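Local coordinates for protein endosialidase (Enterobacteria phage phi92, PDB 4HIZ) that probably cleaves alpha-2,8- and alpha-2,9-linked polysialic acid as a trimeric phage endosialidase built round a catalytic beta-propeller, at residues 285-295 with 307-318; 336-344 with 380-389. All blocks are in the same frame, centred on the assembly; numbering follows the deposited sequence.

Interaction 1 of 2, residues 285-295 with 307-318; sequences ADLCVTETHSF and VGYHNGDISPRR
Ala285 packs its CB against CD of Pro316, a residue that follows a cis peptide bond, where a loop runs into an antiparallel beta hairpin of the catalytic propeller, strands 291-297 and 304-311. Next along, Asp286 OD1 is gripped side-on by the Arg318 guanidinium, 2.8 Å from NE and 2.9 Å from NH2, the two flat groups nearly coplanar (15°); both nitrogens share the single oxygen. Cys288 has SG anti to its backbone N (chi1 -171°), which brings the sulfur to 4.0 Å from CG1 of Ile314. Thr290, just before the strand, ties to the loop that follows strand 304-311: OG1 takes the N-H of Gly312 (2.7 Å) and gives its own proton to Asp313 OD2, met from above the carboxylate plane. CB of the same threonine rests over one face of the His310 ring, while Glu291 OE1 comes to that ring's edge, with carboxylate and ring almost perpendicular. Both Thr290 and Glu291 stand opposite His310, forming a classic beta bulge in which His310 O receives a short bond from Thr290 N (2.7 Å) and a weak one from Glu291 N. Thr292 sets CB against Val307 CG1, on the same face of the sheet as Tyr309, and its hydroxyl bonds to Glu163. Farther on, His293 N reaches Gly308 O at 2.8 Å, and Phe295 CD2 lies 4.1 Å from Val307 CG2.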
# COMPACT_ATOMS: atom_id res chain seq x y z
N ALA A 285 1.75 -25.44 42.83
CA ALA A 285 2.27 -26.05 41.61
C ALA A 285 1.23 -26.92 40.87
O ALA A 285 1.34 -27.15 39.67
CB ALA A 285 3.53 -26.89 41.92
N ASP A 286 0.24 -27.42 41.60
CA ASP A 286 -0.75 -28.27 41.00
C ASP A 286 -1.91 -27.50 40.37
O ASP A 286 -2.75 -28.10 39.67
CB ASP A 286 -1.31 -29.26 42.04
CG ASP A 286 -0.33 -30.34 42.41
OD1 ASP A 286 0.42 -30.81 41.55
OD2 ASP A 286 -0.35 -30.78 43.58
N LEU A 287 -1.98 -26.20 40.63
CA LEU A 287 -3.00 -25.38 39.97
C LEU A 287 -2.38 -24.44 38.96
O LEU A 287 -3.05 -24.08 37.97
CB LEU A 287 -3.74 -24.53 40.99
CG LEU A 287 -4.55 -25.35 41.98
CD1 LEU A 287 -5.22 -24.41 43.00
CD2 LEU A 287 -5.57 -26.15 41.21
N CYS A 288 -1.16 -23.99 39.22
CA CYS A 288 -0.53 -22.93 38.39
C CYS A 288 -0.57 -23.26 36.89
O CYS A 288 -0.22 -24.37 36.47
CB CYS A 288 0.94 -22.67 38.83
SG CYS A 288 1.69 -21.21 38.03
N VAL A 289 -1.01 -22.29 36.09
CA VAL A 289 -0.83 -22.41 34.63
C VAL A 289 -0.01 -21.22 34.16
O VAL A 289 -0.34 -20.06 34.43
CB VAL A 289 -2.19 -22.46 33.89
CG1 VAL A 289 -2.00 -22.47 32.31
CG2 VAL A 289 -2.97 -23.71 34.31
N THR A 290 1.08 -21.52 33.48
CA THR A 290 1.93 -20.46 32.93
C THR A 290 1.36 -20.05 31.58
O THR A 290 1.17 -18.86 31.31
CB THR A 290 3.36 -20.97 32.77
OG1 THR A 290 3.88 -21.28 34.07
CG2 THR A 290 4.27 -19.89 32.18
N GLU A 291 1.09 -21.04 30.74
CA GLU A 291 0.53 -20.80 29.40
C GLU A 291 -0.35 -21.93 28.99
O GLU A 291 -0.03 -23.09 29.27
CB GLU A 291 1.63 -20.67 28.30
CG GLU A 291 2.45 -19.39 28.38
CD GLU A 291 3.66 -19.40 27.44
OE1 GLU A 291 4.11 -20.48 27.05
OE2 GLU A 291 4.16 -18.32 27.07
N THR A 292 -1.45 -21.60 28.32
CA THR A 292 -2.18 -22.56 27.48
C THR A 292 -1.67 -22.41 26.04
O THR A 292 -1.37 -21.28 25.59
CB THR A 292 -3.71 -22.36 27.54
OG1 THR A 292 -4.08 -21.03 27.16
CG2 THR A 292 -4.26 -22.60 28.99
N HIS A 293 -1.58 -23.53 25.34
CA HIS A 293 -0.77 -23.56 24.11
C HIS A 293 -1.11 -24.78 23.31
O HIS A 293 -1.09 -25.91 23.85
CB HIS A 293 0.73 -23.57 24.52
CG HIS A 293 1.69 -23.66 23.37
ND1 HIS A 293 2.10 -24.87 22.84
CD2 HIS A 293 2.37 -22.71 22.68
CE1 HIS A 293 3.00 -24.66 21.89
NE2 HIS A 293 3.19 -23.36 21.78
N SER A 294 -1.49 -24.59 22.04
CA SER A 294 -1.83 -25.69 21.12
C SER A 294 -3.26 -26.20 21.35
O SER A 294 -3.85 -26.03 22.44
CB SER A 294 -0.79 -26.84 21.19
OG SER A 294 -0.80 -27.63 20.01
N PHE A 295 -3.80 -26.82 20.32
CA PHE A 295 -5.21 -27.21 20.31
C PHE A 295 -5.32 -28.40 19.38
O PHE A 295 -4.76 -28.38 18.27
CB PHE A 295 -6.06 -26.04 19.77
CG PHE A 295 -7.52 -26.34 19.65
CD1 PHE A 295 -8.03 -26.87 18.47
CD2 PHE A 295 -8.37 -26.09 20.72
CE1 PHE A 295 -9.42 -27.12 18.33
CE2 PHE A 295 -9.75 -26.34 20.62
CZ PHE A 295 -10.27 -26.86 19.42
N VAL A 307 -6.34 -28.98 24.96
CA VAL A 307 -5.53 -27.75 24.88
C VAL A 307 -4.24 -28.04 25.65
O VAL A 307 -4.29 -28.64 26.72
CB VAL A 307 -6.29 -26.61 25.58
CG1 VAL A 307 -5.38 -25.42 25.95
CG2 VAL A 307 -7.53 -26.19 24.75
N GLY A 308 -3.08 -27.66 25.11
CA GLY A 308 -1.85 -27.92 25.85
C GLY A 308 -1.67 -26.90 26.97
O GLY A 308 -2.19 -25.77 26.92
N TYR A 309 -0.91 -27.27 27.99
CA TYR A 309 -0.57 -26.27 29.02
C TYR A 309 0.68 -26.69 29.77
O TYR A 309 1.11 -27.86 29.73
CB TYR A 309 -1.72 -26.10 30.05
CG TYR A 309 -1.70 -27.15 31.17
CD1 TYR A 309 -2.23 -28.43 30.95
CD2 TYR A 309 -1.16 -26.86 32.41
CE1 TYR A 309 -2.25 -29.39 31.95
CE2 TYR A 309 -1.14 -27.83 33.42
CZ TYR A 309 -1.68 -29.08 33.17
OH TYR A 309 -1.67 -30.06 34.17
N HIS A 310 1.29 -25.72 30.44
CA HIS A 310 2.33 -26.08 31.41
C HIS A 310 2.37 -25.06 32.53
O HIS A 310 1.86 -23.92 32.42
CB HIS A 310 3.71 -26.17 30.70
CG HIS A 310 4.37 -24.84 30.46
ND1 HIS A 310 4.03 -23.99 29.44
CD2 HIS A 310 5.38 -24.23 31.13
CE1 HIS A 310 4.80 -22.91 29.47
NE2 HIS A 310 5.62 -23.02 30.50
N ASN A 311 2.97 -25.52 33.64
CA ASN A 311 3.37 -24.66 34.72
C ASN A 311 4.89 -24.64 34.67
O ASN A 311 5.53 -25.69 34.89
CB ASN A 311 2.88 -25.24 36.06
CG ASN A 311 3.79 -24.83 37.23
OD1 ASN A 311 4.31 -23.71 37.25
ND2 ASN A 311 3.98 -25.75 38.20
N GLY A 312 5.48 -23.47 34.37
CA GLY A 312 6.93 -23.31 34.42
C GLY A 312 7.37 -22.30 35.46
O GLY A 312 8.52 -21.85 35.44
N ASP A 313 6.46 -21.94 36.37
CA ASP A 313 6.67 -20.88 37.35
C ASP A 313 7.01 -21.43 38.73
O ASP A 313 7.82 -20.85 39.47
CB ASP A 313 5.43 -19.98 37.49
CG ASP A 313 5.31 -18.96 36.35
OD1 ASP A 313 6.09 -17.97 36.35
OD2 ASP A 313 4.44 -19.11 35.45
N ILE A 314 6.37 -22.54 39.08
CA ILE A 314 6.53 -23.12 40.43
C ILE A 314 7.09 -24.54 40.31
O ILE A 314 6.54 -25.37 39.60
CB ILE A 314 5.16 -23.25 41.14
CG1 ILE A 314 4.32 -21.96 41.00
CG2 ILE A 314 5.34 -23.67 42.61
CD1 ILE A 314 4.95 -20.71 41.62
N SER A 315 8.20 -24.85 40.98
CA SER A 315 8.64 -26.24 41.01
C SER A 315 7.75 -26.96 42.00
O SER A 315 7.45 -26.42 43.05
CB SER A 315 10.09 -26.37 41.48
OG SER A 315 10.96 -25.91 40.49
N PRO A 316 7.34 -28.19 41.69
CA PRO A 316 7.66 -29.00 40.50
C PRO A 316 6.82 -28.56 39.30
O PRO A 316 5.65 -28.25 39.45
CB PRO A 316 7.29 -30.42 40.94
CG PRO A 316 6.17 -30.21 41.93
CD PRO A 316 6.53 -28.94 42.67
N ARG A 317 7.45 -28.52 38.12
CA ARG A 317 6.69 -28.19 36.90
C ARG A 317 5.62 -29.24 36.62
O ARG A 317 5.75 -30.41 37.01
CB ARG A 317 7.63 -28.13 35.69
CG ARG A 317 8.60 -26.97 35.74
CD ARG A 317 9.15 -26.65 34.37
NE ARG A 317 10.10 -25.57 34.53
CZ ARG A 317 10.49 -24.78 33.57
NH1 ARG A 317 10.00 -24.97 32.34
NH2 ARG A 317 11.36 -23.82 33.83
N ARG A 318 4.57 -28.82 35.91
CA ARG A 318 3.60 -29.77 35.34
C ARG A 318 3.45 -29.42 33.87
O ARG A 318 3.52 -28.24 33.51
CB ARG A 318 2.23 -29.66 36.00
CG ARG A 318 2.06 -30.49 37.31
CD ARG A 318 2.73 -29.78 38.45
NE ARG A 318 2.50 -30.50 39.72
CZ ARG A 318 3.28 -31.49 40.15
NH1 ARG A 318 4.33 -31.86 39.41
NH2 ARG A 318 3.02 -32.10 41.32
O HOH W 1 1.99 -24.33 27.46

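Interaction 2 of 2, residues 336-344 with 380-389; sequences RRTISQEYA and DLGENWNYLR. With CA (calcium ion), chain B.
Thr338 and Gly382 are bridged by a water from the shell of a calcium ion, which donates to both carbonyl oxygens; the ion is held by six waters and one protein atom, Glu383 O at 2.5 Å, from the last residue of the type I' turn 380-383. Arg337, its chain extended from CG to NE, reaches along this turn and sends NH1 to Leu381 O (3.0 Å, 163°), the acceptor lying in the guanidinium plane; the Glu383 carboxylate stacks over one face of the same group as a long salt bridge. Ile339 lays CG2 over the five-membered ring of Trp385, 3.8 Å from its centroid. Beyond it the Tyr343 and Tyr387 rings form an offset stack, planes 14° apart and centroids separated by 4.2 Å. Tyr387 OH accepts the backbone N-H of Ser340 at 2.8 Å, fixing the residue just before helix 341-344. Bends at chi2 and chi3 fold Arg389 back against Tyr343, whose CD1 lies over one face of the guanidinium, the two planes 37° apart, while NH2 bonds to Glu342 O (3.1 Å) and NH1 to Gly372 O. The contact joins edge strands 335-338 and 386-389 of two successive four-stranded antiparallel sheets, consistent with neighbouring propeller blades; Thr374 of strand 374-378 touches Tyr343 and Arg389, and Leu319 of strand 318-324 touches Ile339.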
# COMPACT_ATOMS: atom_id res chain seq x y z
N ARG A 336 -7.16 -32.15 33.80
CA ARG A 336 -5.73 -32.02 33.53
C ARG A 336 -5.12 -33.41 33.43
O ARG A 336 -5.29 -34.25 34.36
CB ARG A 336 -5.05 -31.25 34.65
CG ARG A 336 -5.60 -29.84 34.87
CD ARG A 336 -4.70 -29.09 35.86
NE ARG A 336 -5.30 -27.80 36.21
CZ ARG A 336 -4.61 -26.72 36.51
NH1 ARG A 336 -3.28 -26.78 36.53
NH2 ARG A 336 -5.24 -25.60 36.83
N ARG A 337 -4.42 -33.67 32.34
CA ARG A 337 -3.72 -34.94 32.15
C ARG A 337 -2.26 -34.66 31.86
O ARG A 337 -1.95 -34.03 30.84
CB ARG A 337 -4.37 -35.73 31.02
CG ARG A 337 -5.83 -36.15 31.38
CD ARG A 337 -6.59 -36.76 30.24
NE ARG A 337 -7.94 -37.12 30.70
CZ ARG A 337 -8.81 -37.83 30.01
NH1 ARG A 337 -8.48 -38.29 28.81
NH2 ARG A 337 -9.99 -38.12 30.54
N THR A 338 -1.38 -35.08 32.75
CA THR A 338 0.03 -34.63 32.65
C THR A 338 0.97 -35.73 32.17
O THR A 338 0.68 -36.94 32.31
CB THR A 338 0.56 -34.11 34.01
OG1 THR A 338 0.43 -35.13 35.00
CG2 THR A 338 -0.23 -32.88 34.46
N ILE A 339 2.10 -35.31 31.61
CA ILE A 339 3.17 -36.24 31.30
C ILE A 339 4.02 -36.42 32.57
O ILE A 339 3.86 -35.68 33.55
CB ILE A 339 4.04 -35.74 30.11
CG1 ILE A 339 4.84 -34.48 30.48
CG2 ILE A 339 3.15 -35.51 28.90
CD1 ILE A 339 5.88 -34.09 29.38
N SER A 340 4.89 -37.42 32.56
CA SER A 340 5.72 -37.75 33.72
C SER A 340 6.65 -36.62 34.12
O SER A 340 7.11 -35.86 33.26
CB SER A 340 6.56 -38.99 33.39
OG SER A 340 5.73 -40.10 33.05
N GLN A 341 6.99 -36.54 35.41
CA GLN A 341 7.84 -35.47 35.91
C GLN A 341 9.18 -35.43 35.18
O GLN A 341 9.73 -34.35 34.91
CB GLN A 341 8.06 -35.68 37.42
CG GLN A 341 8.67 -34.44 38.07
CD GLN A 341 7.67 -33.31 38.05
OE1 GLN A 341 6.58 -33.43 38.63
NE2 GLN A 341 8.01 -32.21 37.38
N GLU A 342 9.71 -36.61 34.86
CA GLU A 342 11.00 -36.74 34.18
C GLU A 342 11.06 -35.89 32.92
O GLU A 342 12.11 -35.31 32.58
CB GLU A 342 11.25 -38.21 33.82
CG GLU A 342 12.48 -38.47 33.00
CD GLU A 342 12.77 -39.95 32.79
OE1 GLU A 342 11.94 -40.79 33.20
OE2 GLU A 342 13.83 -40.27 32.21
N TYR A 343 9.95 -35.84 32.20
CA TYR A 343 9.91 -35.16 30.89
C TYR A 343 9.27 -33.77 30.99
O TYR A 343 9.41 -32.96 30.08
CB TYR A 343 9.16 -36.05 29.89
CG TYR A 343 9.92 -37.34 29.65
CD1 TYR A 343 11.06 -37.35 28.84
CD2 TYR A 343 9.55 -38.53 30.31
CE1 TYR A 343 11.77 -38.52 28.64
CE2 TYR A 343 10.27 -39.68 30.12
CZ TYR A 343 11.37 -39.68 29.29
OH TYR A 343 12.05 -40.86 29.09
N ALA A 344 8.60 -33.49 32.12
CA ALA A 344 8.06 -32.13 32.37
C ALA A 344 9.12 -31.17 32.90
O ALA A 344 8.98 -29.94 32.73
CB ALA A 344 6.88 -32.19 33.37
N ASP A 380 -4.33 -43.48 24.93
CA ASP A 380 -5.48 -43.37 25.82
C ASP A 380 -5.78 -41.93 26.25
O ASP A 380 -6.12 -41.66 27.41
CB ASP A 380 -5.34 -44.31 27.02
CG ASP A 380 -4.16 -43.97 27.91
OD1 ASP A 380 -3.46 -42.97 27.63
OD2 ASP A 380 -3.93 -44.70 28.92
N LEU A 381 -5.67 -41.02 25.29
CA LEU A 381 -6.12 -39.65 25.47
C LEU A 381 -5.37 -38.96 26.59
O LEU A 381 -5.92 -38.12 27.29
CB LEU A 381 -7.64 -39.61 25.74
CG LEU A 381 -8.44 -40.32 24.65
CD1 LEU A 381 -9.91 -40.45 25.00
CD2 LEU A 381 -8.22 -39.58 23.35
N GLY A 382 -4.09 -39.30 26.76
CA GLY A 382 -3.25 -38.52 27.65
C GLY A 382 -3.13 -39.08 29.06
O GLY A 382 -2.47 -38.48 29.91
N GLU A 383 -3.77 -40.22 29.35
CA GLU A 383 -3.61 -40.82 30.67
C GLU A 383 -2.24 -41.47 30.82
O GLU A 383 -1.67 -41.45 31.90
CB GLU A 383 -4.70 -41.86 30.94
CG GLU A 383 -6.10 -41.33 30.78
CD GLU A 383 -6.71 -40.89 32.07
OE1 GLU A 383 -6.13 -40.01 32.74
OE2 GLU A 383 -7.77 -41.45 32.43
N ASN A 384 -1.73 -42.07 29.74
CA ASN A 384 -0.41 -42.71 29.76
C ASN A 384 0.33 -42.40 28.48
O ASN A 384 -0.29 -42.38 27.41
CB ASN A 384 -0.57 -44.21 29.89
CG ASN A 384 -1.12 -44.60 31.26
OD1 ASN A 384 -0.40 -44.61 32.24
ND2 ASN A 384 -2.41 -44.87 31.32
N TRP A 385 1.64 -42.20 28.57
CA TRP A 385 2.42 -41.80 27.41
C TRP A 385 3.62 -42.71 27.23
O TRP A 385 4.12 -43.30 28.21
CB TRP A 385 2.92 -40.38 27.64
CG TRP A 385 1.87 -39.36 27.80
CD1 TRP A 385 1.24 -39.00 28.96
CD2 TRP A 385 1.34 -38.49 26.77
NE1 TRP A 385 0.33 -37.99 28.72
CE2 TRP A 385 0.38 -37.66 27.38
CE3 TRP A 385 1.58 -38.37 25.38
CZ2 TRP A 385 -0.35 -36.71 26.68
CZ3 TRP A 385 0.84 -37.41 24.68
CH2 TRP A 385 -0.11 -36.59 25.33
N ASN A 386 4.08 -42.81 25.98
CA ASN A 386 5.38 -43.38 25.61
C ASN A 386 6.26 -42.21 25.15
O ASN A 386 5.80 -41.37 24.37
CB ASN A 386 5.18 -44.33 24.44
CG ASN A 386 4.34 -45.54 24.84
OD1 ASN A 386 3.25 -45.78 24.31
ND2 ASN A 386 4.84 -46.28 25.80
N TYR A 387 7.51 -42.15 25.64
CA TYR A 387 8.37 -40.98 25.46
C TYR A 387 9.62 -41.30 24.66
O TYR A 387 10.20 -42.40 24.80
CB TYR A 387 8.86 -40.51 26.84
CG TYR A 387 7.75 -40.19 27.80
CD1 TYR A 387 7.08 -38.98 27.73
CD2 TYR A 387 7.38 -41.11 28.79
CE1 TYR A 387 6.05 -38.67 28.63
CE2 TYR A 387 6.36 -40.82 29.69
CZ TYR A 387 5.70 -39.59 29.61
OH TYR A 387 4.69 -39.31 30.51
N LEU A 388 10.05 -40.30 23.89
CA LEU A 388 11.33 -40.35 23.20
C LEU A 388 12.02 -38.98 23.37
O LEU A 388 11.55 -37.98 22.80
CB LEU A 388 11.12 -40.61 21.70
CG LEU A 388 10.65 -42.01 21.27
CD1 LEU A 388 10.23 -42.00 19.80
CD2 LEU A 388 11.77 -43.02 21.49
N ARG A 389 13.10 -38.93 24.13
CA ARG A 389 13.83 -37.68 24.28
C ARG A 389 14.62 -37.39 23.01
O ARG A 389 15.32 -38.27 22.50
CB ARG A 389 14.80 -37.80 25.47
CG ARG A 389 15.60 -36.53 25.75
CD ARG A 389 14.80 -35.56 26.59
NE ARG A 389 14.59 -36.06 27.96
CZ ARG A 389 14.02 -35.34 28.92
NH1 ARG A 389 13.57 -34.11 28.67
NH2 ARG A 389 13.91 -35.84 30.15
CA CA B . -0.93 -40.46 34.09
O HOH W 2 -8.09 -38.22 33.63
O HOH W 3 -1.58 -38.49 32.55
O HOH W 4 1.34 -39.62 33.03
O HOH W 5 -0.25 -38.33 35.18
O HOH W 6 12.73 -33.03 31.21
O HOH W 7 15.25 -38.24 31.18
O HOH W 8 -0.84 -42.79 34.57
O HOH W 9 -0.50 -41.18 36.19
O HOH W 10 -3.27 -41.25 34.48

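How the interactions relate
From the N terminus, interaction 1 comes first and closes the short hairpin loop between its segments; interaction 2 opens later and closes a longer excursion that includes strands 347-355, 358-365 and 374-378. The two follow in series, neither nesting nor crossing. Strands 291-297, 304-311, 318-324 and 335-338 lie in that order across one antiparallel sheet, so interaction 1 joins its first two strands, and interaction 2 links the opposite outermost strand to 386-389, the last of the next four-stranded sheet. Leu287 O to Arg336 NH2 and Arg317 O to Gln341 NE2, both probable hydrogen bonds, connect the two contacts directly.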